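Local coordinates for protein KLLA0C04147p (Kluyveromyces lactis, PDB 5H2D) that binds ergosterol in the pocket of its oxysterol-binding-protein-related domain and probably transfers sterols between membranes, at residues A[126-131]-A[349-354]; A[69-74]-A[357-362]; A[121-126]-A[142-147]. All blocks are in the same frame, centred on the assembly; numbering follows the deposited sequence.

The three contacts lie on the same side of the oxysterol-binding domain and touch one another. Contacts 1 and 3 have centres about 9 Å apart and share Gly126; their strands 128-133 and 138-146 are antiparallel neighbours, joined by bonds such as Phe129 N to Thr142 O (2.9 Å). Contact 2 lies nearest ergosterol: Leu72 touches the sterol, and the side chain of Thr70 is about 7 Å from it, against about 9 Å for Pro123 in contact 3 and about 12 Å for Phe129 in contact 1. Its centre is about 11 Å from that of contact 1, where Gln74 packs on Phe129 and Thr353, and about 12 Å from that of contact 3, to which Thr70 O binds Phe121 N (2.8 Å).

Contact 1. Residues A[126-131]-A[349-354]; sequences GETFEY and PPTDTR
Thr128 and Asp352 form a single beta bridge, through which segment 349-354, a type I turn running into a 3-10 segment, joins strand 128-133, whose other neighbour is strand 138-146 of the antiparallel barrel. Thr128 N gives an almost straight bond of 3.0 Å to Thr351 O, while Thr128 O receives Thr353 N. Beside the bridge two hydroxyls meet, Thr128 OG1 and Thr351 OG1, 2.6 Å apart; in both threonines the oxygen sits between backbone N and carbonyl carbon (chi1 57° and 55°), which turns each hydroxyl to the other. Thr353 OG1 lies 2.8 Å from Glu127 OE1, and Glu127 OE2 pairs with Arg356.

The Asp352 carboxylate is held from several sides. OD1 accepts from Glu130 N at 3.1 Å, nearly in line with its C-O bond, and a water links it to Thr128 OG1. OD2 closes an Asx turn by accepting Arg354 N, and Arg354 NH1 reaches the same oxygen from the opposite face as a salt bridge. The extended Arg354 then grips Glu130 O end-on with NH1 and NH2, each at 2.9 Å and close to the guanidinium plane; the Glu130 carboxylate turns instead to Tyr419 and Arg423. Phe129 CE1 lies over one guanidinium face, the two planes 26° apart, whereas Tyr131 meets Arg354 edge to edge, CD1 lying 3.8 Å from NH2.

Contact 2. Residues A[69-74]-A[357-362]; sequences PTSLLQ and PDQRAM
Pro69 and Gln359 bring the two backbones closest, with CA atoms 5.3 Å apart. The chain turns a corner at Pro69 and Thr70 and then enters helix 72-77, for which Ser71 is the N-cap; the partner segment is wholly helical and belongs to helix 357-363. Ser71 and Gln74 make a capping box: Ser71 OG accepts from Leu73 N, and Gln74 OE1 accepts from Ser71 N at 3.0 Å.

Gln359 enters this cap from the facing helix. Its side chain runs out extended, CG opposite the backbone N (chi1 -175°), so that CG passes 3.6 Å from Pro69 O and the amide arrives beside the corner. There NE2 donates to Gln74 OE1 at 3.0 Å, with the acceptor near the Gln359 amide plane, and more weakly to Pro69 O at 3.2 Å. The Gln74 and Gln359 amides come from opposite directions with their planes 69° apart. Gln74 OE1 takes Ser71 N and Gln359 NE2 from the same face, while Gln74 NE2 is bound to Asn338. Gln359 OE1 lies against Ser71 CB at 3.6 Å. One helical turn on, Met362 packs its CG on Pro69 CB (4.1 Å) and bends at its last torsion, its SD near Pro69 N; Phe121 touches both Gln359 and Met362.

With a leucine in place of Gln359, Gln74 OE1 would keep just the Ser71 N bond of the two described and Pro69 O would lose its weak donor, which would probably leave the Gln74 amide less firmly fixed.

The join is thus uncharged and buried: a single amide ties one helix to the cap of another, whose first residue, Leu72, touches ergosterol.

Contact 3. Residues A[121-126]-A[142-147]; sequences FNPLLG and TEQVSH. With SO4 (sulfate ion), chain F.
Gly126 N donates to Gln144 O at 3.0 Å, in the carbonyl plane, and so sets the loop 121-126 against strand 138-146 where the family signature Glu-Gln-Val-Ser-His-His-Pro-Pro begins. The backbone angles of Gly126 (phi 90°) call for glycine, since a CB would jam against the preceding carbonyl O.

Gln144 makes the largest single contribution. Its CB rests 3.2 Å from Leu124 O, and CG lies beside that same oxygen and Pro123 O. A bend at chi2 (72°) then lays the amide across the Pro123 ring: CD meets Pro123 CB at 3.6 Å, OE1 comes 3.5 Å from Pro123 CG, and NE2 lies next to Pro123 CD. At the tip, OE1 is hydrogen-bonded to Ser152, and NE2 donates to a water. That water also binds Asn122 OD1, Pro123 O and His147 ND1, so four groups from the two segments share it.

Farther along, Leu125 CD1 packs on Val145 O and on Ser146 CA, over the classic beta bulge that Val145 and Ser146 form opposite Ile151. Asn122 ND2 approaches His147 CE1 to 3.7 Å, their planes 28° apart.

At the far edge of the imidazole, His147 NE2 donates to sulfate O2 over a separation so short that its exact value is doubtful. His148 binds the same ion. In relatives these paired histidines hold a phosphate of phosphatidylinositol 4-phosphate, so the sulfate, probably from the crystallisation liquor, is consistent with an anion site whose first histidine is positioned from behind by the shared water.

Contact 1. Residues A[126-131]-A[349-354]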
loop_
_atom_site.group_PDB
_atom_site.type_symbol
_atom_site.label_atom_id
_atom_site.label_comp_id
_atom_site.label_asym_id
_atom_site.label_seq_id
_atom_site.Cartn_x
_atom_site.Cartn_y
_atom_site.Cartn_z
ATOM N N GLY A 126 -6.856 -7.613 -14.766
ATOM C CA GLY A 126 -6.586 -6.543 -15.697
ATOM C C GLY A 126 -7.011 -5.177 -15.210
ATOM O O GLY A 126 -6.708 -4.177 -15.872
ATOM N N GLU A 127 -7.693 -5.099 -14.069
ATOM C CA GLU A 127 -8.019 -3.801 -13.498
ATOM C C GLU A 127 -6.731 -3.050 -13.179
ATOM O O GLU A 127 -5.714 -3.647 -12.816
ATOM C CB GLU A 127 -8.860 -3.980 -12.234
ATOM C CG GLU A 127 -9.468 -2.678 -11.697
ATOM C CD GLU A 127 -10.485 -2.875 -10.573
ATOM O OE1 GLU A 127 -10.684 -1.922 -9.786
ATOM O OE2 GLU A 127 -11.103 -3.952 -10.483
ATOM N N THR A 128 -6.758 -1.732 -13.356
ATOM C CA THR A 128 -5.606 -0.899 -13.075
ATOM C C THR A 128 -6.001 0.234 -12.141
ATOM O O THR A 128 -7.177 0.550 -11.978
ATOM C CB THR A 128 -5.006 -0.300 -14.358
ATOM O OG1 THR A 128 -6.022 0.454 -15.045
ATOM C CG2 THR A 128 -4.508 -1.396 -15.281
ATOM N N PHE A 129 -4.997 0.847 -11.522
ATOM C CA PHE A 129 -5.260 2.056 -10.758
ATOM C C PHE A 129 -4.026 2.943 -10.824
ATOM O O PHE A 129 -2.913 2.492 -10.549
ATOM C CB PHE A 129 -5.647 1.746 -9.296
ATOM C CG PHE A 129 -5.794 2.991 -8.432
ATOM C CD1 PHE A 129 -6.820 3.897 -8.671
ATOM C CD2 PHE A 129 -4.905 3.257 -7.395
ATOM C CE1 PHE A 129 -6.942 5.044 -7.907
ATOM C CE2 PHE A 129 -5.037 4.404 -6.620
ATOM C CZ PHE A 129 -6.058 5.296 -6.883
ATOM N N GLU A 130 -4.228 4.195 -11.220
ATOM C CA GLU A 130 -3.158 5.179 -11.241
ATOM C C GLU A 130 -3.439 6.267 -10.220
ATOM O O GLU A 130 -4.597 6.550 -9.894
ATOM C CB GLU A 130 -3.023 5.815 -12.622
ATOM C CG GLU A 130 -4.295 6.510 -13.073
ATOM C CD GLU A 130 -4.032 7.524 -14.187
ATOM O OE1 GLU A 130 -3.917 8.725 -13.856
ATOM O OE2 GLU A 130 -3.917 7.096 -15.364
ATOM N N TYR A 131 -2.370 6.872 -9.709
ATOM C CA TYR A 131 -2.512 7.978 -8.761
ATOM C C TYR A 131 -1.212 8.768 -8.769
ATOM O O TYR A 131 -0.162 8.246 -8.377
ATOM C CB TYR A 131 -2.837 7.449 -7.364
ATOM C CG TYR A 131 -3.063 8.463 -6.264
ATOM C CD1 TYR A 131 -4.301 9.081 -6.112
ATOM C CD2 TYR A 131 -2.066 8.743 -5.334
ATOM C CE1 TYR A 131 -4.529 9.984 -5.080
ATOM C CE2 TYR A 131 -2.286 9.641 -4.290
ATOM C CZ TYR A 131 -3.514 10.253 -4.173
ATOM O OH TYR A 131 -3.732 11.127 -3.142
ATOM N N PRO A 349 -7.393 4.895 -18.674
ATOM C CA PRO A 349 -7.765 3.699 -19.430
ATOM C C PRO A 349 -9.116 3.205 -18.965
ATOM O O PRO A 349 -9.527 3.515 -17.837
ATOM C CB PRO A 349 -6.658 2.700 -19.064
ATOM C CG PRO A 349 -6.260 3.104 -17.661
ATOM C CD PRO A 349 -6.436 4.605 -17.589
ATOM N N PRO A 350 -9.825 2.418 -19.781
ATOM C CA PRO A 350 -11.128 1.891 -19.343
ATOM C C PRO A 350 -11.036 0.969 -18.145
ATOM O O PRO A 350 -12.076 0.639 -17.569
ATOM C CB PRO A 350 -11.647 1.133 -20.574
ATOM C CG PRO A 350 -10.778 1.550 -21.703
ATOM C CD PRO A 350 -9.489 2.041 -21.163
ATOM N N THR A 351 -9.832 0.554 -17.764
ATOM C CA THR A 351 -9.629 -0.377 -16.670
ATOM C C THR A 351 -9.433 0.300 -15.319
ATOM O O THR A 351 -9.312 -0.412 -14.320
ATOM C CB THR A 351 -8.405 -1.249 -16.955
ATOM O OG1 THR A 351 -7.282 -0.392 -17.198
ATOM C CG2 THR A 351 -8.648 -2.179 -18.160
ATOM N N ASP A 352 -9.374 1.630 -15.248
ATOM C CA ASP A 352 -9.050 2.266 -13.974
ATOM C C ASP A 352 -10.161 2.057 -12.951
ATOM O O ASP A 352 -11.351 2.163 -13.266
ATOM C CB ASP A 352 -8.788 3.765 -14.142
ATOM C CG ASP A 352 -8.211 4.389 -12.873
ATOM O OD1 ASP A 352 -6.977 4.284 -12.673
ATOM O OD2 ASP A 352 -8.988 4.953 -12.069
ATOM N N THR A 353 -9.754 1.780 -11.703
ATOM C CA THR A 353 -10.694 1.535 -10.609
ATOM C C THR A 353 -11.731 2.643 -10.440
ATOM O O THR A 353 -12.873 2.362 -10.050
ATOM C CB THR A 353 -9.914 1.356 -9.299
ATOM O OG1 THR A 353 -8.992 0.267 -9.456
ATOM C CG2 THR A 353 -10.877 1.084 -8.106
ATOM N N ARG A 354 -11.367 3.904 -10.720
ATOM C CA ARG A 354 -12.351 4.981 -10.584
ATOM C C ARG A 354 -13.574 4.744 -11.463
ATOM O O ARG A 354 -14.663 5.242 -11.155
ATOM C CB ARG A 354 -11.722 6.327 -10.932
ATOM C CG ARG A 354 -10.695 6.786 -9.929
ATOM C CD ARG A 354 -9.955 7.971 -10.500
ATOM N NE ARG A 354 -8.836 8.397 -9.672
ATOM C CZ ARG A 354 -7.610 7.917 -9.796
ATOM N NH1 ARG A 354 -7.360 6.976 -10.693
ATOM N NH2 ARG A 354 -6.631 8.384 -9.040
HETATM O O HOH W 1 -5.363 3.035 -14.466
#

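Contact 2. Residues A[69-74]-A[357-362]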
loop_
_atom_site.group_PDB
_atom_site.type_symbol
_atom_site.label_atom_id
_atom_site.label_comp_id
_atom_site.label_asym_id
_atom_site.label_seq_id
_atom_site.Cartn_x
_atom_site.Cartn_y
_atom_site.Cartn_z
ATOM N N PRO A 69 -15.861 0.472 -0.025
ATOM C CA PRO A 69 -15.809 0.881 -1.439
ATOM C C PRO A 69 -14.439 1.360 -1.873
ATOM O O PRO A 69 -14.302 2.377 -2.555
ATOM C CB PRO A 69 -16.829 2.022 -1.506
ATOM C CG PRO A 69 -16.701 2.652 -0.151
ATOM C CD PRO A 69 -16.535 1.487 0.805
ATOM N N THR A 70 -13.406 0.630 -1.490
ATOM C CA THR A 70 -12.078 0.830 -2.033
ATOM C C THR A 70 -11.656 -0.484 -2.658
ATOM O O THR A 70 -12.186 -1.534 -2.315
ATOM C CB THR A 70 -11.059 1.210 -0.960
ATOM O OG1 THR A 70 -10.932 0.117 -0.037
ATOM C CG2 THR A 70 -11.508 2.473 -0.207
ATOM N N SER A 71 -10.696 -0.423 -3.565
ATOM C CA SER A 71 -10.127 -1.624 -4.162
ATOM C C SER A 71 -8.888 -2.066 -3.390
ATOM O O SER A 71 -8.210 -1.254 -2.761
ATOM C CB SER A 71 -9.753 -1.353 -5.626
ATOM O OG SER A 71 -9.202 -2.499 -6.266
ATOM N N LEU A 72 -8.587 -3.371 -3.437
ATOM C CA LEU A 72 -7.264 -3.791 -2.979
ATOM C C LEU A 72 -6.165 -2.953 -3.644
ATOM O O LEU A 72 -5.153 -2.620 -3.010
ATOM C CB LEU A 72 -7.057 -5.287 -3.244
ATOM C CG LEU A 72 -6.620 -6.157 -2.058
ATOM C CD1 LEU A 72 -5.256 -5.747 -1.557
ATOM C CD2 LEU A 72 -7.654 -6.093 -0.942
ATOM N N LEU A 73 -6.360 -2.572 -4.917
ATOM C CA LEU A 73 -5.368 -1.745 -5.609
ATOM C C LEU A 73 -5.162 -0.410 -4.911
ATOM O O LEU A 73 -4.051 0.132 -4.915
ATOM C CB LEU A 73 -5.807 -1.491 -7.058
ATOM C CG LEU A 73 -6.035 -2.704 -7.948
ATOM C CD1 LEU A 73 -6.356 -2.280 -9.392
ATOM C CD2 LEU A 73 -4.807 -3.592 -7.909
ATOM N N GLN A 74 -6.225 0.141 -4.330
ATOM C CA GLN A 74 -6.141 1.418 -3.642
ATOM C C GLN A 74 -5.657 1.260 -2.206
ATOM O O GLN A 74 -4.930 2.126 -1.713
ATOM C CB GLN A 74 -7.508 2.105 -3.714
ATOM C CG GLN A 74 -7.854 2.494 -5.164
ATOM C CD GLN A 74 -9.309 2.821 -5.365
ATOM O OE1 GLN A 74 -10.181 2.242 -4.726
ATOM N NE2 GLN A 74 -9.588 3.752 -6.285
ATOM N N PRO A 357 -17.945 0.186 -11.788
ATOM C CA PRO A 357 -19.302 0.668 -11.490
ATOM C C PRO A 357 -19.925 0.107 -10.225
ATOM O O PRO A 357 -20.739 0.801 -9.598
ATOM C CB PRO A 357 -20.101 0.239 -12.735
ATOM C CG PRO A 357 -19.367 -0.923 -13.291
ATOM C CD PRO A 357 -17.898 -0.614 -13.023
ATOM N N ASP A 358 -19.615 -1.142 -9.854
ATOM C CA ASP A 358 -20.145 -1.646 -8.587
ATOM C C ASP A 358 -19.502 -0.926 -7.411
ATOM O O ASP A 358 -20.185 -0.533 -6.453
ATOM C CB ASP A 358 -19.980 -3.172 -8.465
ATOM C CG ASP A 358 -18.585 -3.676 -8.804
ATOM O OD1 ASP A 358 -17.766 -2.949 -9.411
ATOM O OD2 ASP A 358 -18.330 -4.859 -8.483
ATOM N N GLN A 359 -18.190 -0.724 -7.477
ATOM C CA GLN A 359 -17.509 0.010 -6.422
ATOM C C GLN A 359 -17.996 1.456 -6.345
ATOM O O GLN A 359 -18.132 2.007 -5.249
ATOM C CB GLN A 359 -15.999 -0.055 -6.651
ATOM C CG GLN A 359 -15.206 0.575 -5.534
ATOM C CD GLN A 359 -13.725 0.418 -5.742
ATOM O OE1 GLN A 359 -13.257 -0.599 -6.253
ATOM N NE2 GLN A 359 -12.972 1.435 -5.347
ATOM N N ARG A 360 -18.253 2.090 -7.494
ATOM C CA ARG A 360 -18.773 3.458 -7.483
ATOM C C ARG A 360 -20.146 3.517 -6.826
ATOM O O ARG A 360 -20.420 4.411 -6.014
ATOM C CB ARG A 360 -18.848 4.009 -8.907
ATOM C CG ARG A 360 -19.524 5.387 -9.019
ATOM C CD ARG A 360 -18.703 6.496 -8.356
ATOM N NE ARG A 360 -17.334 6.465 -8.854
ATOM C CZ ARG A 360 -16.270 6.809 -8.137
ATOM N NH1 ARG A 360 -16.414 7.243 -6.894
ATOM N NH2 ARG A 360 -15.061 6.700 -8.665
ATOM N N ALA A 361 -21.031 2.586 -7.188
ATOM C CA ALA A 361 -22.351 2.545 -6.566
ATOM C C ALA A 361 -22.236 2.396 -5.059
ATOM O O ALA A 361 -22.929 3.089 -4.301
ATOM C CB ALA A 361 -23.180 1.405 -7.151
ATOM N N MET A 362 -21.357 1.504 -4.598
ATOM C CA MET A 362 -21.243 1.292 -3.161
ATOM C C MET A 362 -20.754 2.556 -2.472
ATOM O O MET A 362 -21.257 2.924 -1.403
ATOM C CB MET A 362 -20.307 0.129 -2.850
ATOM C CG MET A 362 -20.270 -0.156 -1.361
ATOM S SD MET A 362 -19.082 -1.438 -0.927
ATOM C CE MET A 362 -19.898 -2.889 -1.581
#

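Contact 3. Residues A[121-126]-A[142-147]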
loop_
_atom_site.group_PDB
_atom_site.type_symbol
_atom_site.label_atom_id
_atom_site.label_comp_id
_atom_site.label_asym_id
_atom_site.label_seq_id
_atom_site.Cartn_x
_atom_site.Cartn_y
_atom_site.Cartn_z
ATOM N N PHE A 121 -12.693 -4.238 -2.338
ATOM C CA PHE A 121 -13.049 -4.947 -3.560
ATOM C C PHE A 121 -11.893 -5.813 -4.047
ATOM O O PHE A 121 -10.720 -5.411 -4.022
ATOM C CB PHE A 121 -13.466 -3.968 -4.662
ATOM C CG PHE A 121 -14.919 -3.605 -4.618
ATOM C CD1 PHE A 121 -15.393 -2.721 -3.655
ATOM C CD2 PHE A 121 -15.809 -4.143 -5.536
ATOM C CE1 PHE A 121 -16.750 -2.384 -3.605
ATOM C CE2 PHE A 121 -17.164 -3.810 -5.486
ATOM C CZ PHE A 121 -17.635 -2.943 -4.526
ATOM N N ASN A 122 -12.231 -7.008 -4.501
ATOM C CA ASN A 122 -11.288 -7.885 -5.160
ATOM C C ASN A 122 -11.144 -7.386 -6.597
ATOM O O ASN A 122 -12.118 -7.432 -7.360
ATOM C CB ASN A 122 -11.822 -9.322 -5.085
ATOM C CG ASN A 122 -10.819 -10.356 -5.553
ATOM O OD1 ASN A 122 -9.632 -10.081 -5.662
ATOM N ND2 ASN A 122 -11.304 -11.565 -5.823
ATOM N N PRO A 123 -9.980 -6.867 -7.000
ATOM C CA PRO A 123 -9.880 -6.238 -8.322
ATOM C C PRO A 123 -10.111 -7.250 -9.431
ATOM O O PRO A 123 -9.741 -8.422 -9.315
ATOM C CB PRO A 123 -8.452 -5.684 -8.353
ATOM C CG PRO A 123 -8.032 -5.605 -6.903
ATOM C CD PRO A 123 -8.697 -6.812 -6.272
ATOM N N LEU A 124 -10.751 -6.790 -10.505
ATOM C CA LEU A 124 -10.910 -7.656 -11.667
ATOM C C LEU A 124 -9.552 -7.914 -12.307
ATOM O O LEU A 124 -8.625 -7.106 -12.204
ATOM C CB LEU A 124 -11.859 -7.026 -12.686
ATOM C CG LEU A 124 -13.254 -6.683 -12.162
ATOM C CD1 LEU A 124 -14.081 -6.069 -13.277
ATOM C CD2 LEU A 124 -13.969 -7.906 -11.604
ATOM N N LEU A 125 -9.431 -9.065 -12.968
ATOM C CA LEU A 125 -8.214 -9.341 -13.719
ATOM C C LEU A 125 -8.017 -8.268 -14.789
ATOM O O LEU A 125 -8.908 -8.032 -15.611
ATOM C CB LEU A 125 -8.293 -10.732 -14.347
ATOM C CG LEU A 125 -7.037 -11.183 -15.105
ATOM C CD1 LEU A 125 -5.793 -11.269 -14.203
ATOM C CD2 LEU A 125 -7.327 -12.527 -15.774
ATOM N N GLY A 126 -6.856 -7.613 -14.766
ATOM C CA GLY A 126 -6.586 -6.543 -15.697
ATOM C C GLY A 126 -7.011 -5.177 -15.210
ATOM O O GLY A 126 -6.708 -4.177 -15.872
ATOM N N THR A 142 -0.652 0.584 -10.635
ATOM C CA THR A 142 -0.784 -0.821 -10.269
ATOM C C THR A 142 -1.739 -1.507 -11.239
ATOM O O THR A 142 -2.681 -0.891 -11.752
ATOM C CB THR A 142 -1.263 -0.974 -8.804
ATOM O OG1 THR A 142 -1.343 -2.358 -8.458
ATOM C CG2 THR A 142 -2.642 -0.348 -8.610
ATOM N N GLU A 143 -1.467 -2.791 -11.500
ATOM C CA GLU A 143 -2.313 -3.641 -12.332
ATOM C C GLU A 143 -2.616 -4.922 -11.572
ATOM O O GLU A 143 -1.731 -5.490 -10.925
ATOM C CB GLU A 143 -1.639 -3.995 -13.669
ATOM C CG GLU A 143 -2.453 -4.946 -14.547
ATOM C CD GLU A 143 -1.784 -5.250 -15.893
ATOM O OE1 GLU A 143 -2.424 -5.903 -16.736
ATOM O OE2 GLU A 143 -0.632 -4.831 -16.105
ATOM N N GLN A 144 -3.862 -5.389 -11.665
ATOM C CA GLN A 144 -4.210 -6.707 -11.129
ATOM C C GLN A 144 -3.701 -7.738 -12.134
ATOM O O GLN A 144 -4.281 -7.916 -13.208
ATOM C CB GLN A 144 -5.712 -6.811 -10.889
ATOM C CG GLN A 144 -6.109 -8.048 -10.071
ATOM C CD GLN A 144 -5.710 -7.949 -8.609
ATOM O OE1 GLN A 144 -5.075 -6.984 -8.174
ATOM N NE2 GLN A 144 -6.087 -8.979 -7.830
ATOM N N VAL A 145 -2.585 -8.405 -11.791
ATOM C CA VAL A 145 -1.915 -9.330 -12.711
ATOM C C VAL A 145 -2.403 -10.768 -12.591
ATOM O O VAL A 145 -2.129 -11.584 -13.491
ATOM C CB VAL A 145 -0.386 -9.253 -12.510
ATOM C CG1 VAL A 145 0.121 -7.881 -12.920
ATOM C CG2 VAL A 145 -0.010 -9.537 -11.063
ATOM N N SER A 146 -3.140 -11.109 -11.523
ATOM C CA SER A 146 -3.704 -12.439 -11.341
ATOM C C SER A 146 -5.005 -12.321 -10.555
ATOM O O SER A 146 -5.162 -11.423 -9.713
ATOM C CB SER A 146 -2.725 -13.372 -10.602
ATOM O OG SER A 146 -3.243 -14.699 -10.478
ATOM N N HIS A 147 -5.945 -13.214 -10.859
ATOM C CA HIS A 147 -7.203 -13.329 -10.129
ATOM C C HIS A 147 -7.280 -14.604 -9.305
ATOM O O HIS A 147 -7.789 -14.577 -8.181
ATOM C CB HIS A 147 -8.381 -13.256 -11.114
ATOM C CG HIS A 147 -9.729 -13.475 -10.489
ATOM N ND1 HIS A 147 -10.238 -12.670 -9.489
ATOM C CD2 HIS A 147 -10.685 -14.401 -10.742
ATOM C CE1 HIS A 147 -11.440 -13.100 -9.146
ATOM N NE2 HIS A 147 -11.737 -14.149 -9.895
HETATM S S SO4 F . -14.307 -16.910 -10.388
HETATM O O1 SO4 F . -15.730 -16.783 -10.698
HETATM O O2 SO4 F . -13.666 -15.603 -10.440
HETATM O O3 SO4 F . -14.163 -17.416 -9.023
HETATM O O4 SO4 F . -13.679 -17.831 -11.335
HETATM O O HOH W 2 -8.735 -10.660 -8.247
HETATM O O HOH W 3 -9.850 -14.124 -6.385
HETATM O O HOH W 4 -4.674 -4.445 -17.791
#